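Local atomic coordinates of vesicular integral-membrane protein VIP36 (Canis lupus familiaris, PDB entry 2DUR), a protein that acts as a calcium-dependent intracellular lectin that binds high-mannose glycans and takes part in sorting and transporting glycoproteins in the early secretory pathway. Residues L26-G31 with W54-C59; L87-D92 with Y203-S208; D104-L109 with M132-S137. One frame throughout, in Å; residues are numbered along the deposited sequence.

Overall arrangement
All three contacts lie in one antiparallel sheet of the lumenal L-type lectin domain, a beta sandwich. The sheet runs 27-31, 49-55, 204-211, 84-90, 109-114, 128-135, 152-155; contact 1 joins the first two strands, contact 2 the central pair, and contact 3 the approach to 109-114 with strand 128-135. Centres of contacts 1 and 2 lie about 9 Å apart, of contacts 2 and 3 about 11 Å, and of contacts 1 and 3 about 19 Å. Contact 1 closes first along the chain; contact 3 falls between the two segments of contact 2, separated by 110 residues. Neighbouring contacts touch through backbone atoms, making one continuous sheet, whose loops and strand ends carry calcium and mannose sites.

Contact 1 of 3, residues L26-G31 with W54-C59; sequences LWDFQG and WNHQPC
W27 lays its indole against N55 where edge strand 27-31 of the lectin beta sandwich joins strand 49-55. W27 and N55 form an antiparallel non-hydrogen-bonded pair, and this is the tight side: N55 CB stands 3.7 Å from the centroid of the six-membered ring of W27, over its face, while N55 ND2 lies over the same indole with the amide and ring planes 35° apart. With CG of W27 beside its backbone N (chi1 -61°), the indole turns back under N55. ND2 also gives a weak bond to L26 O, and the buried amide is further held by H10 and E9; W27 NE1 donates to S11 O. H56 N donates to L26 O at 2.8 Å, and the next pair, D28 with W54, is hydrogen-bonded in both directions, D28 N lying 2.8 Å from W54 O.

The looser side belongs to the partly exposed side chains of H56 and D28. The imidazole rests with one face over the L26 backbone, and D28 OD2 is engaged by R93 in a salt bridge. Between them a water, in the imidazole plane, donates to D28 OD1 and W27 O and lies 2.7 Å from H56 NE2.

Contact 2 of 3, residues L87-D92 with Y203-S208; sequences LWYTRD and YYFGAS
Central strands 84-90 and 204-211 of the seven-stranded antiparallel sheet of the lectin sandwich pair here, L87 opposite A207 through T90 opposite Y204. Four backbone bonds join W88 with G206 and T90 with Y204, the straightest being Y204 N to T90 O (2.8 Å, 175°). On the face carrying L87, Y89, F205 and A207, the ring of Y89 receives Y203 CB over its centre, 3.5 Å from the centroid. Y89 CD1 in turn lies over one face of the F205 ring, 3.7 Å from F205 CE1, with the ring planes 46° apart, completing an aromatic cluster. Placing CG opposite the backbone N (chi1 175°) carries the Y89 ring over Y203 CB.

The Y203 ring lies flat against the chain at T90 and R91, with R91 N above its centre and R91 CB 3.5 Å from Y203 CE1. Farther out, the R91 guanidinium grips D92 side-on through NE and NH2. On the other face, W88 NE1 donates to S208 OG at 2.8 Å, nearly straight and in the indole plane, which helps to set the ring's rotation; that hydroxyl is also bonded to F100 O.

The pair is flanked by strand 49-55 beside 204-211 and by strand 109-114 beside 84-90, while V68 and M66 of strand 64-73, in the other sheet, pack against L87 and F205.

Contact 3 of 3, residues D104-L109 with M132-S137; sequences DNFHGL and MVNNGS
F106 and N134 meet at the heart of this contact, where the loop leading into strand 109-114 runs antiparallel to strand 128-135. The F106 ring takes N134 over one face: N134 CB is 3.4 Å from F106 CE1, and ND2 sits above the ring centre with the amide plane 81° from that of the ring. At the ring edge M132 makes a Met-aromatic contact, its SD 3.7 Å from F106 CZ; the fully extended methionine chain carries the sulfur there. F106 holds CG between its backbone N and carbonyl carbon (chi1 56°), which swings the ring back toward strand 128-135 although its CB points away.

Backbone bonds set the register. G108 N donates to N134 O at 2.8 Å, and N134 N returns a bond to G108 O at 2.9 Å. At G108 phi is 126°, a backbone shape suited to glycine, and the chain turns a corner there. G136, also with positive phi, brings its CA over one face of the H107 ring.

Farther along, N105 ND2 donates to G136 O at 3.1 Å, and a water accepts from the same nitrogen while donating to S137 O. The N134 amide is itself positioned by ND2 donating to L138 O, and D104 is held by S139 and Y140.

Strand 84-90 and the residue just after it border the contact: L109 bonds to Y89 and H107 to R91 through their backbones, and W88 meets the F106 ring edge-to-face. At M132 the pairing of strands 128-135 and 109-114 continues through a backbone bond to A110.

Contact 1 of 3, residues L26-G31 with W54-C59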
loop_
_atom_site.group_PDB
_atom_site.type_symbol
_atom_site.label_atom_id
_atom_site.label_comp_id
_atom_site.label_asym_id
_atom_site.label_seq_id
_atom_site.Cartn_x
_atom_site.Cartn_y
_atom_site.Cartn_z
ATOM N N LEU A 26 -14.980 4.096 -9.394
ATOM C CA LEU A 26 -14.259 4.897 -8.401
ATOM C C LEU A 26 -12.734 4.740 -8.504
ATOM O O LEU A 26 -11.989 5.461 -7.826
ATOM C CB LEU A 26 -14.736 4.536 -6.989
ATOM C CG LEU A 26 -16.191 4.941 -6.642
ATOM C CD1 LEU A 26 -16.669 4.157 -5.427
ATOM C CD2 LEU A 26 -16.330 6.460 -6.457
ATOM N N TRP A 27 -12.288 3.802 -9.341
ATOM C CA TRP A 27 -10.861 3.498 -9.507
ATOM C C TRP A 27 -10.538 3.320 -10.976
ATOM O O TRP A 27 -11.403 2.855 -11.739
ATOM C CB TRP A 27 -10.525 2.186 -8.804
ATOM C CG TRP A 27 -10.792 2.207 -7.312
ATOM C CD1 TRP A 27 -12.017 2.097 -6.691
ATOM C CD2 TRP A 27 -9.822 2.362 -6.258
ATOM N NE1 TRP A 27 -11.864 2.170 -5.328
ATOM C CE2 TRP A 27 -10.534 2.340 -5.030
ATOM C CE3 TRP A 27 -8.422 2.523 -6.232
ATOM C CZ2 TRP A 27 -9.898 2.485 -3.786
ATOM C CZ3 TRP A 27 -7.784 2.649 -4.982
ATOM C CH2 TRP A 27 -8.530 2.623 -3.779
ATOM N N ASP A 28 -9.319 3.700 -11.356
ATOM C CA ASP A 28 -8.753 3.406 -12.675
ATOM C C ASP A 28 -7.945 2.116 -12.546
ATOM O O ASP A 28 -7.217 1.924 -11.563
ATOM C CB ASP A 28 -7.833 4.526 -13.139
ATOM C CG ASP A 28 -8.581 5.794 -13.507
ATOM O OD1 ASP A 28 -9.492 5.706 -14.334
ATOM O OD2 ASP A 28 -8.243 6.870 -12.999
ATOM N N PHE A 29 -8.081 1.237 -13.532
ATOM C CA PHE A 29 -7.419 -0.061 -13.542
ATOM C C PHE A 29 -6.348 -0.007 -14.630
ATOM O O PHE A 29 -6.653 0.243 -15.788
ATOM C CB PHE A 29 -8.456 -1.168 -13.794
ATOM C CG PHE A 29 -9.561 -1.167 -12.766
ATOM C CD1 PHE A 29 -10.727 -0.444 -12.987
ATOM C CD2 PHE A 29 -9.384 -1.825 -11.555
ATOM C CE1 PHE A 29 -11.729 -0.412 -12.015
ATOM C CE2 PHE A 29 -10.374 -1.810 -10.581
ATOM C CZ PHE A 29 -11.548 -1.084 -10.824
ATOM N N GLN A 30 -5.086 -0.185 -14.234
ATOM C CA GLN A 30 -3.946 0.147 -15.119
ATOM C C GLN A 30 -2.990 -1.032 -15.251
ATOM O O GLN A 30 -2.875 -1.880 -14.363
ATOM C CB GLN A 30 -3.186 1.395 -14.593
ATOM C CG GLN A 30 -2.020 1.866 -15.488
ATOM C CD GLN A 30 -0.755 1.037 -15.288
ATOM O OE1 GLN A 30 -0.538 0.473 -14.217
ATOM N NE2 GLN A 30 0.089 0.970 -16.324
ATOM N N GLY A 31 -2.290 -1.105 -16.387
ATOM C CA GLY A 31 -1.281 -2.165 -16.527
ATOM C C GLY A 31 -1.896 -3.562 -16.600
ATOM O O GLY A 31 -3.010 -3.737 -17.092
ATOM N N TRP A 54 -5.830 2.954 -9.091
ATOM C CA TRP A 54 -5.692 4.295 -8.553
ATOM C C TRP A 54 -7.068 4.883 -8.299
ATOM O O TRP A 54 -7.918 4.883 -9.175
ATOM C CB TRP A 54 -4.853 5.176 -9.483
ATOM C CG TRP A 54 -3.397 4.777 -9.399
ATOM C CD1 TRP A 54 -2.704 3.947 -10.247
ATOM C CD2 TRP A 54 -2.473 5.176 -8.377
ATOM N NE1 TRP A 54 -1.385 3.823 -9.818
ATOM C CE2 TRP A 54 -1.225 4.556 -8.668
ATOM C CE3 TRP A 54 -2.579 5.996 -7.237
ATOM C CZ2 TRP A 54 -0.088 4.737 -7.863
ATOM C CZ3 TRP A 54 -1.440 6.181 -6.428
ATOM C CH2 TRP A 54 -0.213 5.541 -6.748
ATOM N N ASN A 55 -7.282 5.374 -7.081
ATOM C CA ASN A 55 -8.581 5.966 -6.689
ATOM C C ASN A 55 -8.783 7.255 -7.462
ATOM O O ASN A 55 -7.827 7.998 -7.699
ATOM C CB ASN A 55 -8.521 6.175 -5.162
ATOM C CG ASN A 55 -9.865 6.470 -4.494
ATOM O OD1 ASN A 55 -9.873 7.209 -3.506
ATOM N ND2 ASN A 55 -10.958 5.854 -4.941
ATOM N N HIS A 56 -10.023 7.520 -7.899
ATOM C CA HIS A 56 -10.333 8.712 -8.694
ATOM C C HIS A 56 -10.143 10.036 -7.959
ATOM O O HIS A 56 -9.626 10.993 -8.523
ATOM C CB HIS A 56 -11.795 8.654 -9.143
ATOM C CG HIS A 56 -12.020 7.835 -10.371
ATOM N ND1 HIS A 56 -13.060 8.087 -11.241
ATOM C CD2 HIS A 56 -11.349 6.777 -10.880
ATOM C CE1 HIS A 56 -13.018 7.216 -12.234
ATOM N NE2 HIS A 56 -11.992 6.409 -12.038
ATOM N N GLN A 57 -10.611 10.093 -6.714
ATOM C CA GLN A 57 -10.664 11.347 -5.983
ATOM C C GLN A 57 -9.530 11.451 -4.971
ATOM O O GLN A 57 -9.302 10.495 -4.228
ATOM C CB GLN A 57 -12.001 11.459 -5.255
ATOM C CG GLN A 57 -13.217 11.601 -6.198
ATOM C CD GLN A 57 -13.042 12.751 -7.177
ATOM O OE1 GLN A 57 -12.973 13.918 -6.775
ATOM N NE2 GLN A 57 -12.954 12.428 -8.470
ATOM N N PRO A 58 -8.871 12.627 -4.907
ATOM C CA PRO A 58 -7.879 12.836 -3.845
ATOM C C PRO A 58 -8.541 12.710 -2.476
ATOM O O PRO A 58 -9.724 13.064 -2.327
ATOM C CB PRO A 58 -7.412 14.284 -4.045
ATOM C CG PRO A 58 -7.876 14.694 -5.401
ATOM C CD PRO A 58 -9.042 13.810 -5.764
ATOM N N CYS A 59 -7.782 12.217 -1.497
ATOM C CA CYS A 59 -8.262 12.106 -0.124
ATOM C C CYS A 59 -7.914 13.354 0.684
ATOM O O CYS A 59 -6.727 13.684 0.826
ATOM C CB CYS A 59 -7.629 10.891 0.564
ATOM S SG CYS A 59 -8.239 10.662 2.261
HETATM O O HOH W 1 -12.053 4.788 -14.192
#

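Contact 2 of 3, residues L87-D92 with Y203-S208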
loop_
_atom_site.group_PDB
_atom_site.type_symbol
_atom_site.label_atom_id
_atom_site.label_comp_id
_atom_site.label_asym_id
_atom_site.label_seq_id
_atom_site.Cartn_x
_atom_site.Cartn_y
_atom_site.Cartn_z
ATOM N N LEU A 87 1.342 -0.370 -1.561
ATOM C CA LEU A 87 0.177 0.458 -1.292
ATOM C C LEU A 87 0.664 1.884 -1.241
ATOM O O LEU A 87 1.705 2.138 -0.655
ATOM C CB LEU A 87 -0.421 0.089 0.071
ATOM C CG LEU A 87 -0.805 -1.381 0.174
ATOM C CD1 LEU A 87 -1.279 -1.706 1.589
ATOM C CD2 LEU A 87 -1.886 -1.740 -0.865
ATOM N N TRP A 88 -0.106 2.800 -1.827
ATOM C CA TRP A 88 0.335 4.146 -2.049
ATOM C C TRP A 88 -0.614 5.170 -1.486
ATOM O O TRP A 88 -1.844 5.020 -1.574
ATOM C CB TRP A 88 0.445 4.399 -3.560
ATOM C CG TRP A 88 1.382 3.477 -4.242
ATOM C CD1 TRP A 88 1.058 2.371 -4.976
ATOM C CD2 TRP A 88 2.809 3.572 -4.258
ATOM N NE1 TRP A 88 2.205 1.757 -5.447
ATOM C CE2 TRP A 88 3.291 2.499 -5.056
ATOM C CE3 TRP A 88 3.738 4.488 -3.697
ATOM C CZ2 TRP A 88 4.659 2.282 -5.278
ATOM C CZ3 TRP A 88 5.113 4.289 -3.955
ATOM C CH2 TRP A 88 5.561 3.206 -4.744
ATOM N N TYR A 89 -0.032 6.233 -0.951
ATOM C CA TYR A 89 -0.753 7.482 -0.710
ATOM C C TYR A 89 0.162 8.582 -1.241
ATOM O O TYR A 89 1.117 9.005 -0.576
ATOM C CB TYR A 89 -1.066 7.627 0.782
ATOM C CG TYR A 89 -1.708 8.939 1.138
ATOM C CD1 TYR A 89 -3.055 9.163 0.868
ATOM C CD2 TYR A 89 -0.964 9.965 1.741
ATOM C CE1 TYR A 89 -3.659 10.379 1.185
ATOM C CE2 TYR A 89 -1.565 11.205 2.076
ATOM C CZ TYR A 89 -2.917 11.387 1.805
ATOM O OH TYR A 89 -3.511 12.596 2.132
ATOM N N THR A 90 -0.088 8.984 -2.486
ATOM C CA THR A 90 0.902 9.772 -3.224
ATOM C C THR A 90 0.319 10.926 -4.015
ATOM O O THR A 90 -0.857 10.938 -4.382
ATOM C CB THR A 90 1.745 8.895 -4.193
ATOM O OG1 THR A 90 0.885 8.200 -5.114
ATOM C CG2 THR A 90 2.612 7.892 -3.433
ATOM N N ARG A 91 1.184 11.884 -4.316
ATOM C CA ARG A 91 0.808 13.048 -5.107
ATOM C C ARG A 91 0.297 12.662 -6.484
ATOM O O ARG A 91 -0.711 13.210 -6.965
ATOM C CB ARG A 91 2.016 13.954 -5.268
ATOM C CG ARG A 91 1.654 15.314 -5.847
ATOM C CD ARG A 91 2.933 16.065 -6.208
ATOM N NE ARG A 91 3.583 15.462 -7.366
ATOM C CZ ARG A 91 4.753 15.869 -7.869
ATOM N NH1 ARG A 91 5.449 16.857 -7.291
ATOM N NH2 ARG A 91 5.232 15.256 -8.946
ATOM N N ASP A 92 1.025 11.748 -7.120
ATOM C CA ASP A 92 0.757 11.353 -8.495
ATOM C C ASP A 92 0.064 10.001 -8.505
ATOM O O ASP A 92 0.146 9.220 -7.538
ATOM C CB ASP A 92 2.066 11.310 -9.297
ATOM C CG ASP A 92 2.737 12.683 -9.408
ATOM O OD1 ASP A 92 2.052 13.714 -9.220
ATOM O OD2 ASP A 92 3.949 12.744 -9.654
ATOM N N TYR A 203 -3.712 13.759 -1.490
ATOM C CA TYR A 203 -3.001 12.708 -2.231
ATOM C C TYR A 203 -3.969 11.573 -2.619
ATOM O O TYR A 203 -5.119 11.540 -2.156
ATOM C CB TYR A 203 -1.819 12.187 -1.393
ATOM C CG TYR A 203 -0.538 13.010 -1.481
ATOM C CD1 TYR A 203 -0.513 14.260 -2.084
ATOM C CD2 TYR A 203 0.667 12.512 -0.926
ATOM C CE1 TYR A 203 0.682 15.006 -2.166
ATOM C CE2 TYR A 203 1.849 13.244 -0.978
ATOM C CZ TYR A 203 1.865 14.480 -1.617
ATOM O OH TYR A 203 3.041 15.187 -1.665
ATOM N N TYR A 204 -3.501 10.645 -3.463
ATOM C CA TYR A 204 -4.317 9.542 -3.980
ATOM C C TYR A 204 -3.972 8.202 -3.380
ATOM O O TYR A 204 -2.791 7.862 -3.257
ATOM C CB TYR A 204 -4.124 9.425 -5.519
ATOM C CG TYR A 204 -4.612 10.615 -6.268
ATOM C CD1 TYR A 204 -3.747 11.653 -6.589
ATOM C CD2 TYR A 204 -5.956 10.707 -6.678
ATOM C CE1 TYR A 204 -4.199 12.769 -7.275
ATOM C CE2 TYR A 204 -6.413 11.823 -7.356
ATOM C CZ TYR A 204 -5.525 12.852 -7.656
ATOM O OH TYR A 204 -5.957 13.967 -8.340
ATOM N N PHE A 205 -4.985 7.412 -3.020
ATOM C CA PHE A 205 -4.729 6.029 -2.664
ATOM C C PHE A 205 -4.575 5.185 -3.921
ATOM O O PHE A 205 -5.306 5.352 -4.897
ATOM C CB PHE A 205 -5.843 5.443 -1.790
ATOM C CG PHE A 205 -5.837 6.005 -0.397
ATOM C CD1 PHE A 205 -4.863 5.589 0.492
ATOM C CD2 PHE A 205 -6.777 6.964 -0.005
ATOM C CE1 PHE A 205 -4.816 6.090 1.785
ATOM C CE2 PHE A 205 -6.742 7.485 1.307
ATOM C CZ PHE A 205 -5.757 7.039 2.185
ATOM N N GLY A 206 -3.622 4.281 -3.866
ATOM C CA GLY A 206 -3.382 3.343 -4.982
ATOM C C GLY A 206 -2.797 2.036 -4.486
ATOM O O GLY A 206 -2.369 1.919 -3.333
ATOM N N ALA A 207 -2.787 1.023 -5.357
ATOM C CA ALA A 207 -2.115 -0.235 -5.029
ATOM C C ALA A 207 -1.505 -0.717 -6.336
ATOM O O ALA A 207 -2.074 -0.489 -7.408
ATOM C CB ALA A 207 -3.095 -1.302 -4.468
ATOM N N SER A 208 -0.353 -1.367 -6.230
ATOM C CA SER A 208 0.304 -1.904 -7.407
ATOM C C SER A 208 1.075 -3.163 -7.074
ATOM O O SER A 208 1.327 -3.503 -5.908
ATOM C CB SER A 208 1.218 -0.834 -8.042
ATOM O OG SER A 208 2.284 -0.508 -7.154
#

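Contact 3 of 3, residues D104-L109 with M132-S137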
loop_
_atom_site.group_PDB
_atom_site.type_symbol
_atom_site.label_atom_id
_atom_site.label_comp_id
_atom_site.label_asym_id
_atom_site.label_seq_id
_atom_site.Cartn_x
_atom_site.Cartn_y
_atom_site.Cartn_z
ATOM N N ASP A 104 9.057 5.407 -9.449
ATOM C CA ASP A 104 10.055 5.713 -8.431
ATOM C C ASP A 104 10.025 7.222 -8.182
ATOM O O ASP A 104 9.257 7.957 -8.851
ATOM C CB ASP A 104 11.422 5.283 -8.949
ATOM C CG ASP A 104 12.428 5.006 -7.844
ATOM O OD1 ASP A 104 12.115 5.208 -6.646
ATOM O OD2 ASP A 104 13.551 4.551 -8.188
ATOM N N ASN A 105 10.818 7.705 -7.216
ATOM C CA ASN A 105 10.948 9.160 -6.981
ATOM C C ASN A 105 9.570 9.776 -6.765
ATOM O O ASN A 105 9.236 10.870 -7.259
ATOM C CB ASN A 105 11.646 9.836 -8.181
ATOM C CG ASN A 105 13.079 9.408 -8.320
ATOM O OD1 ASN A 105 13.400 8.531 -9.140
ATOM N ND2 ASN A 105 13.952 9.993 -7.509
ATOM N N PHE A 106 8.754 9.037 -6.023
ATOM C CA PHE A 106 7.362 9.454 -5.759
ATOM C C PHE A 106 7.306 10.476 -4.618
ATOM O O PHE A 106 8.317 10.734 -3.921
ATOM C CB PHE A 106 6.507 8.214 -5.427
ATOM C CG PHE A 106 7.052 7.399 -4.277
ATOM C CD1 PHE A 106 6.660 7.674 -2.965
ATOM C CD2 PHE A 106 7.969 6.357 -4.508
ATOM C CE1 PHE A 106 7.190 6.930 -1.899
ATOM C CE2 PHE A 106 8.502 5.612 -3.461
ATOM C CZ PHE A 106 8.109 5.881 -2.153
ATOM N N HIS A 107 6.117 11.055 -4.426
ATOM C CA HIS A 107 5.875 12.028 -3.350
ATOM C C HIS A 107 4.779 11.456 -2.475
ATOM O O HIS A 107 3.658 11.272 -2.955
ATOM C CB HIS A 107 5.434 13.379 -3.909
ATOM C CG HIS A 107 6.414 13.958 -4.875
ATOM N ND1 HIS A 107 7.231 15.030 -4.589
ATOM C CD2 HIS A 107 6.714 13.579 -6.136
ATOM C CE1 HIS A 107 8.005 15.281 -5.639
ATOM N NE2 HIS A 107 7.705 14.415 -6.586
ATOM N N GLY A 108 5.105 11.195 -1.206
ATOM C CA GLY A 108 4.128 10.622 -0.262
ATOM C C GLY A 108 4.616 9.360 0.402
ATOM O O GLY A 108 5.808 9.200 0.680
ATOM N N LEU A 109 3.662 8.461 0.642
ATOM C CA LEU A 109 3.853 7.281 1.478
ATOM C C LEU A 109 3.720 6.020 0.651
ATOM O O LEU A 109 2.809 5.923 -0.182
ATOM C CB LEU A 109 2.780 7.275 2.574
ATOM C CG LEU A 109 2.693 6.014 3.416
ATOM C CD1 LEU A 109 3.954 5.850 4.280
ATOM C CD2 LEU A 109 1.404 6.066 4.259
ATOM N N MET A 132 8.018 3.718 3.470
ATOM C CA MET A 132 8.949 4.693 2.905
ATOM C C MET A 132 8.187 5.993 2.705
ATOM O O MET A 132 7.050 5.975 2.245
ATOM C CB MET A 132 9.516 4.160 1.576
ATOM C CG MET A 132 10.421 5.171 0.854
ATOM S SD MET A 132 11.111 4.303 -0.576
ATOM C CE MET A 132 11.996 5.671 -1.335
ATOM N N VAL A 133 8.807 7.106 3.077
ATOM C CA VAL A 133 8.217 8.434 2.857
ATOM C C VAL A 133 9.169 9.192 1.952
ATOM O O VAL A 133 10.370 9.174 2.185
ATOM C CB VAL A 133 8.022 9.179 4.178
ATOM C CG1 VAL A 133 7.649 10.646 3.956
ATOM C CG2 VAL A 133 6.935 8.453 4.994
ATOM N N ASN A 134 8.608 9.841 0.935
ATOM C CA ASN A 134 9.444 10.422 -0.142
ATOM C C ASN A 134 8.919 11.767 -0.557
ATOM O O ASN A 134 7.699 11.987 -0.569
ATOM C CB ASN A 134 9.389 9.447 -1.333
ATOM C CG ASN A 134 10.595 9.557 -2.281
ATOM O OD1 ASN A 134 11.370 10.513 -2.227
ATOM N ND2 ASN A 134 10.739 8.563 -3.148
ATOM N N ASN A 135 9.884 12.640 -0.891
ATOM C CA ASN A 135 9.668 14.024 -1.315
ATOM C C ASN A 135 9.996 14.204 -2.796
ATOM O O ASN A 135 10.094 15.342 -3.246
ATOM C CB ASN A 135 10.545 15.012 -0.477
ATOM C CG ASN A 135 12.081 14.829 -0.701
ATOM O OD1 ASN A 135 12.543 13.752 -1.129
ATOM N ND2 ASN A 135 12.876 15.903 -0.400
ATOM N N GLY A 136 10.167 13.091 -3.529
ATOM C CA GLY A 136 10.615 13.133 -4.914
ATOM C C GLY A 136 12.077 12.811 -5.108
ATOM O O GLY A 136 12.452 12.378 -6.196
ATOM N N SER A 137 12.906 12.989 -4.079
ATOM C CA SER A 137 14.361 12.836 -4.216
ATOM C C SER A 137 14.855 11.394 -4.091
ATOM O O SER A 137 15.918 11.032 -4.602
ATOM C CB SER A 137 15.100 13.735 -3.198
ATOM O OG SER A 137 14.834 15.116 -3.431
HETATM O O HOH W 2 16.921 9.543 -7.197
#